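Local coordinates for protein probable exosome complex exonuclease 2 (Pyrococcus abyssi, PDB 2PO1) that is probably a non-catalytic part of the archaeal exosome, an RNA-degrading complex, contributing to the structuring of the Rrp41 active site, at residues E88-A93 and D142-D147. Residues are numbered along the deposited sequence; the frame is centred on the assembly and turned at random.
With nucleotides of chain A.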
ATOM      1  N   GLU C  88     -15.669   7.810   2.583  1.00 15.21           N
ATOM      2  CA  GLU C  88     -14.909   7.524   3.748  1.00 17.06           C
ATOM      3  C   GLU C  88     -15.845   7.150   4.895  1.00 16.96           C
ATOM      4  O   GLU C  88     -16.719   7.929   5.351  1.00 16.76           O
ATOM      5  CB  GLU C  88     -14.082   8.729   4.120  1.00 18.19           C
ATOM      6  CG  GLU C  88     -13.066   9.130   3.041  1.00 21.37           C
ATOM      7  CD  GLU C  88     -11.976   8.082   2.878  1.00 26.79           C
ATOM      8  OE1 GLU C  88     -11.783   7.542   1.772  1.00 31.14           O
ATOM      9  OE2 GLU C  88     -11.360   7.748   3.883  1.00 28.85           O
ATOM     10  N   LEU C  89     -15.695   5.904   5.299  1.00 17.34           N
ATOM     11  CA  LEU C  89     -16.392   5.339   6.479  1.00 17.79           C
ATOM     12  C   LEU C  89     -15.413   5.620   7.607  1.00 18.22           C
ATOM     13  O   LEU C  89     -14.613   4.772   7.967  1.00 17.67           O
ATOM     14  CB  LEU C  89     -16.576   3.841   6.249  1.00 16.68           C
ATOM     15  CG  LEU C  89     -17.950   3.447   5.692  1.00 17.77           C
ATOM     16  CD1 LEU C  89     -18.821   4.499   5.014  1.00 14.65           C
ATOM     17  CD2 LEU C  89     -17.994   2.116   4.960  1.00 18.28           C
ATOM     18  N   VAL C  90     -15.484   6.833   8.166  1.00 18.44           N
ATOM     19  CA  VAL C  90     -14.437   7.257   9.049  1.00 21.42           C
ATOM     20  C   VAL C  90     -14.666   6.540  10.363  1.00 21.31           C
ATOM     21  O   VAL C  90     -15.830   6.277  10.730  1.00 18.92           O
ATOM     22  CB  VAL C  90     -14.276   8.828   9.141  1.00 23.21           C
ATOM     23  CG1 VAL C  90     -14.424   9.491   7.703  1.00 26.70           C
ATOM     24  CG2 VAL C  90     -15.287   9.428  10.004  1.00 22.85           C
ATOM     25  N   PRO C  91     -13.583   6.139  11.009  1.00 21.87           N
ATOM     26  CA  PRO C  91     -13.628   5.350  12.219  1.00 23.02           C
ATOM     27  C   PRO C  91     -14.500   5.998  13.287  1.00 23.90           C
ATOM     28  O   PRO C  91     -15.127   5.285  14.086  1.00 24.76           O
ATOM     29  CB  PRO C  91     -12.165   5.334  12.631  1.00 23.56           C
ATOM     30  CG  PRO C  91     -11.480   5.268  11.362  1.00 22.38           C
ATOM     31  CD  PRO C  91     -12.173   6.339  10.596  1.00 23.66           C
ATOM     32  N   LEU C  92     -14.610   7.329  13.256  1.00 21.53           N
ATOM     33  CA  LEU C  92     -15.415   7.972  14.264  1.00 22.25           C
ATOM     34  C   LEU C  92     -16.874   7.723  14.057  1.00 20.29           C
ATOM     35  O   LEU C  92     -17.648   7.842  14.998  1.00 22.61           O
ATOM     36  CB  LEU C  92     -15.113   9.472  14.424  1.00 22.56           C
ATOM     37  CG  LEU C  92     -15.495  10.623  13.514  1.00 22.15           C
ATOM     38  CD1 LEU C  92     -16.980  10.715  13.228  1.00 20.14           C
ATOM     39  CD2 LEU C  92     -15.098  11.840  14.324  1.00 18.46           C
ATOM     40  N   ALA C  93     -17.256   7.328  12.855  1.00 17.64           N
ATOM     41  CA  ALA C  93     -18.656   7.127  12.593  1.00 17.73           C
ATOM     42  C   ALA C  93     -19.218   5.825  13.173  1.00 18.80           C
ATOM     43  O   ALA C  93     -20.447   5.663  13.237  1.00 17.75           O
ATOM     44  CB  ALA C  93     -18.942   7.224  11.107  1.00 15.60           C
ATOM     45  N   ASP C 142     -16.955  13.903  -2.280  1.00 14.66           N
ATOM     46  CA  ASP C 142     -16.229  13.283  -1.184  1.00 14.30           C
ATOM     47  C   ASP C 142     -17.220  13.120  -0.038  1.00 14.31           C
ATOM     48  O   ASP C 142     -17.819  14.115   0.478  1.00 15.54           O
ATOM     49  CB  ASP C 142     -14.989  14.066  -0.790  1.00 16.75           C
ATOM     50  CG  ASP C 142     -13.873  13.876  -1.740  1.00 15.17           C
ATOM     51  OD1 ASP C 142     -13.423  14.893  -2.316  1.00 17.18           O
ATOM     52  OD2 ASP C 142     -13.482  12.713  -2.010  1.00 17.24           O
ATOM     53  N   VAL C 143     -17.424  11.866   0.336  1.00 14.00           N
ATOM     54  CA  VAL C 143     -18.504  11.525   1.267  1.00 14.08           C
ATOM     55  C   VAL C 143     -17.783  11.127   2.522  1.00 14.43           C
ATOM     56  O   VAL C 143     -16.960  10.172   2.498  1.00 12.86           O
ATOM     57  CB  VAL C 143     -19.316  10.307   0.872  1.00 15.00           C
ATOM     58  CG1 VAL C 143     -20.352  10.013   2.002  1.00 13.05           C
ATOM     59  CG2 VAL C 143     -19.974  10.476  -0.540  1.00 11.34           C
ATOM     60  N   HIS C 144     -18.044  11.898   3.579  1.00 14.03           N
ATOM     61  CA  HIS C 144     -17.522  11.664   4.874  1.00 14.53           C
ATOM     62  C   HIS C 144     -18.669  11.190   5.773  1.00 16.99           C
ATOM     63  O   HIS C 144     -19.524  12.008   6.235  1.00 16.12           O
ATOM     64  CB  HIS C 144     -16.948  12.977   5.409  1.00 14.38           C
ATOM     65  CG  HIS C 144     -15.590  12.838   5.990  1.00 13.79           C
ATOM     66  ND1 HIS C 144     -14.525  12.374   5.258  1.00 15.89           N
ATOM     67  CD2 HIS C 144     -15.091  13.187   7.202  1.00 14.27           C
ATOM     68  CE1 HIS C 144     -13.447  12.358   6.019  1.00 17.88           C
ATOM     69  NE2 HIS C 144     -13.756  12.897   7.183  1.00 17.87           N
ATOM     70  N   VAL C 145     -18.725   9.883   6.027  1.00 16.45           N
ATOM     71  CA  VAL C 145     -19.853   9.365   6.858  1.00 16.00           C
ATOM     72  C   VAL C 145     -19.438   9.718   8.294  1.00 16.28           C
ATOM     73  O   VAL C 145     -18.334   9.371   8.681  1.00 16.31           O
ATOM     74  CB  VAL C 145     -20.107   7.869   6.639  1.00 15.30           C
ATOM     75  CG1 VAL C 145     -21.012   7.291   7.756  1.00 13.16           C
ATOM     76  CG2 VAL C 145     -20.729   7.656   5.271  1.00 12.15           C
ATOM     77  N   LEU C 146     -20.269  10.487   9.015  1.00 15.50           N
ATOM     78  CA  LEU C 146     -19.922  10.966  10.359  1.00 17.00           C
ATOM     79  C   LEU C 146     -20.560  10.153  11.487  1.00 17.65           C
ATOM     80  O   LEU C 146     -20.056  10.179  12.577  1.00 18.75           O
ATOM     81  CB  LEU C 146     -20.319  12.421  10.573  1.00 17.15           C
ATOM     82  CG  LEU C 146     -19.770  13.444   9.599  1.00 16.43           C
ATOM     83  CD1 LEU C 146     -20.406  14.755   9.920  1.00 18.79           C
ATOM     84  CD2 LEU C 146     -18.210  13.482   9.676  1.00 15.19           C
ATOM     85  N   ASP C 147     -21.647   9.422  11.225  1.00 16.95           N
ATOM     86  CA  ASP C 147     -22.297   8.647  12.296  1.00 19.35           C
ATOM     87  C   ASP C 147     -23.126   7.650  11.562  1.00 18.33           C
ATOM     88  O   ASP C 147     -23.967   8.035  10.799  1.00 19.23           O
ATOM     89  CB  ASP C 147     -23.239   9.541  13.106  1.00 19.09           C
ATOM     90  CG  ASP C 147     -23.251   9.213  14.586  1.00 23.96           C
ATOM     91  OD1 ASP C 147     -23.900   9.988  15.317  1.00 26.65           O
ATOM     92  OD2 ASP C 147     -22.622   8.230  15.049  1.00 22.41           O
TER
ATOM     93  P     A A   4      -2.193   2.813   5.828  1.00124.25           P
ATOM     94  OP1   A A   4      -1.319   2.526   6.992  1.00133.23           O
ATOM     95  OP2   A A   4      -2.856   1.686   5.109  1.00114.41           O
ATOM     96  O5'   A A   4      -1.269   3.591   4.754  1.00127.28           O
ATOM     97  C5'   A A   4      -1.771   4.540   3.790  1.00121.39           C
ATOM     98  C4'   A A   4      -2.230   3.893   2.485  1.00110.45           C
ATOM     99  O4'   A A   4      -3.462   3.119   2.665  1.00100.11           O
ATOM    100  C3'   A A   4      -2.482   4.888   1.349  1.00108.58           C
ATOM    101  O3'   A A   4      -1.526   4.691   0.295  1.00111.66           O
ATOM    102  C2'   A A   4      -3.919   4.597   0.881  1.00 97.72           C
ATOM    103  O2'   A A   4      -3.929   3.914  -0.366  1.00 94.00           O
ATOM    104  C1'   A A   4      -4.554   3.759   2.012  1.00 91.32           C
ATOM    105  N9    A A   4      -5.372   4.520   3.008  1.00 90.94           N
ATOM    106  C8    A A   4      -5.061   4.769   4.396  1.00 96.67           C
ATOM    107  N7    A A   4      -5.933   5.484   5.076  1.00 96.31           N
ATOM    108  C5    A A   4      -6.914   5.730   4.058  1.00 90.57           C
ATOM    109  C6    A A   4      -8.136   6.439   4.111  1.00 89.00           C
ATOM    110  N6    A A   4      -8.533   7.020   5.284  1.00 93.05           N
ATOM    111  N1    A A   4      -8.906   6.486   2.914  1.00 83.56           N
ATOM    112  C2    A A   4      -8.479   5.897   1.753  1.00 78.30           C
ATOM    113  N3    A A   4      -7.346   5.213   1.575  1.00 78.22           N
ATOM    114  C4    A A   4      -6.600   5.156   2.779  1.00 85.50           C
TER
HETATM  115  O   HOH W   1     -20.285   8.368  16.008  1.00 25.27           O
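Glu88 joins strand 135-147 through both its backbone groups: its N donates to Val143 O at 2.7 Å, and its O receives Val145 N at 2.9 Å, both bonds nearly straight. Past this parallel pairing the packing is close. Val90 lays CG1 over the centre of the His144 ring, a CH-pi contact 3.5 Å from the centroid. A branched valine suits the place, since with CG1 anti to the carbonyl carbon (chi1 -41°) the other methyl, CG2, reaches Val145 O. In the 3-10 turn 91-93, small Ala93 lets its CA come 3.4 Å from Leu146 O. Strand 82-89 is one of the two edge strands, within this chain, of the five-stranded mixed sheet in this RNase PH-family domain; strand 135-147 has a classic beta bulge at Leu146 and Asp147 facing Gln61. A water bridges Leu92 O and Asp147 OD2, which a polar side chain of another protein's chain also hydrogen-bonds; His144 NE2 bonds an acidic side chain there. Looser is the opposite sheet face, where partly exposed Leu89 touches Val145 CG2 through CD1 alone, at 3.7 Å. Bent at chi2 (-67°), Glu88 carries its carboxylate to the adenine of A4 of chain A, where OE2 accepts a bent bond from N6 at 3.2 Å and closely approaches N1. With an alanine here the strand pairing would remain, but adenine N6 would probably lose this acceptor.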